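PDB 3MN8: LP15968p from Drosophila melanogaster, which removes C-terminal arginine or lysine residues from peptides and proteins as a zinc-dependent metallocarboxypeptidase of the M14 family, this chain being its first carboxypeptidase-like domain. Local coordinates for residues A[108-111]-A[112-115]. Sequence-based numbering, arbitrary orientation.
Sequences RQLL and VYMA
Gln109 and Tyr113, one turn apart on helix 106-121, meet through both backbone and side chain. Tyr113 N lies 2.8 Å from Gln109 O in a nearly straight hydrogen bond, the i to i+4 bond repeated by Val112, Met114 and Ala115. Because Tyr113 CG stands anti to its own carbonyl carbon (chi1 -68°), the ring leans back along the helix and lays one face over that same Gln109 oxygen, 3.2 Å from CG and offset toward the rim. Farther out, the bent Gln109 chain brings NE2 to 3.6 Å from Tyr113 CE2, its amide plane nearly perpendicular to the ring. Glutamine suits this place because the oxygen of the same amide, OE1, accepts a hydrogen bond from Ala41 N; tyrosine offers a flat face to the carbonyl and a ring to Leu110, whose CD2 lies 4.2 Å from CD1. Val112 runs alongside Gln109, CG1 lying 4.0 Å from NE2. A serine in place of Tyr113 would probably leave Gln109 O without its covering ring face, and Leu110 CD2 and the Phe34 ring without their aromatic partner. All eight residues are buried, as suits aliphatic Leu110 and Leu111 and small Ala115: Leu110, Tyr113 and Met114 pack on helix 317-333, and Met114 also reaches Leu139 on strand 136-140, where Ala115 joins it, placing residues 108-115 between that helix and the central mixed sheet.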
loop_
_atom_site.group_PDB
_atom_site.type_symbol
_atom_site.label_atom_id
_atom_site.label_comp_id
_atom_site.label_asym_id
_atom_site.label_seq_id
_atom_site.Cartn_x
_atom_site.Cartn_y
_atom_site.Cartn_z
ATOM N N ARG A 108 -6.581 10.529 4.028
ATOM C CA ARG A 108 -5.607 11.539 4.427
ATOM C C ARG A 108 -5.492 11.582 5.939
ATOM O O ARG A 108 -4.425 11.323 6.497
ATOM C CB ARG A 108 -5.996 12.925 3.896
ATOM C CG ARG A 108 -5.337 14.048 4.663
ATOM C CD ARG A 108 -5.793 15.436 4.230
ATOM N NE ARG A 108 -5.016 15.920 3.098
ATOM C CZ ARG A 108 -4.116 16.902 3.109
ATOM N NH1 ARG A 108 -3.831 17.590 4.209
ATOM N NH2 ARG A 108 -3.500 17.201 1.974
ATOM N N GLN A 109 -6.599 11.895 6.601
ATOM C CA GLN A 109 -6.583 12.056 8.055
ATOM C C GLN A 109 -6.310 10.756 8.794
ATOM O O GLN A 109 -5.644 10.770 9.841
ATOM C CB GLN A 109 -7.874 12.696 8.571
ATOM C CG GLN A 109 -7.823 14.204 8.613
ATOM C CD GLN A 109 -6.574 14.705 9.294
ATOM O OE1 GLN A 109 -5.762 15.412 8.692
ATOM N NE2 GLN A 109 -6.406 14.336 10.555
ATOM N N LEU A 110 -6.809 9.641 8.254
ATOM C CA LEU A 110 -6.557 8.335 8.867
ATOM C C LEU A 110 -5.065 7.992 8.936
ATOM O O LEU A 110 -4.599 7.362 9.899
ATOM C CB LEU A 110 -7.308 7.228 8.136
ATOM C CG LEU A 110 -8.828 7.212 8.331
ATOM C CD1 LEU A 110 -9.408 5.995 7.649
ATOM C CD2 LEU A 110 -9.192 7.192 9.788
ATOM N N LEU A 111 -4.314 8.404 7.919
ATOM C CA LEU A 111 -2.888 8.132 7.904
ATOM C C LEU A 111 -2.171 9.060 8.859
ATOM O O LEU A 111 -1.174 8.689 9.468
ATOM C CB LEU A 111 -2.319 8.276 6.498
ATOM C CG LEU A 111 -2.665 7.120 5.566
ATOM C CD1 LEU A 111 -1.974 7.278 4.216
ATOM C CD2 LEU A 111 -2.252 5.824 6.245
ATOM N N VAL A 112 -2.680 10.277 8.993
ATOM C CA VAL A 112 -2.115 11.213 9.944
ATOM C C VAL A 112 -2.308 10.643 11.337
ATOM O O VAL A 112 -1.378 10.621 12.147
ATOM C CB VAL A 112 -2.792 12.577 9.823
ATOM C CG1 VAL A 112 -2.602 13.377 11.094
ATOM C CG2 VAL A 112 -2.235 13.323 8.605
ATOM N N TYR A 113 -3.518 10.159 11.599
ATOM C CA TYR A 113 -3.826 9.438 12.836
ATOM C C TYR A 113 -2.939 8.199 13.085
ATOM O O TYR A 113 -2.426 8.000 14.183
ATOM C CB TYR A 113 -5.298 9.014 12.833
ATOM C CG TYR A 113 -6.285 10.158 12.941
ATOM C CD1 TYR A 113 -7.611 10.000 12.536
ATOM C CD2 TYR A 113 -5.900 11.393 13.457
ATOM C CE1 TYR A 113 -8.526 11.044 12.641
ATOM C CE2 TYR A 113 -6.806 12.441 13.566
ATOM C CZ TYR A 113 -8.112 12.258 13.153
ATOM O OH TYR A 113 -9.008 13.293 13.253
ATOM N N MET A 114 -2.775 7.358 12.071
ATOM C CA MET A 114 -1.947 6.166 12.220
ATOM C C MET A 114 -0.526 6.511 12.689
ATOM O O MET A 114 -0.046 5.952 13.665
ATOM C CB MET A 114 -1.921 5.356 10.913
ATOM C CG MET A 114 -1.050 4.085 10.960
ATOM S SD MET A 114 -1.602 2.814 12.142
ATOM C CE MET A 114 -3.291 2.613 11.570
ATOM N N ALA A 115 0.127 7.439 11.994
ATOM C CA ALA A 115 1.480 7.874 12.324
ATOM C C ALA A 115 1.625 8.121 13.817
ATOM O O ALA A 115 2.436 7.487 14.494
ATOM C CB ALA A 115 1.824 9.151 11.549
#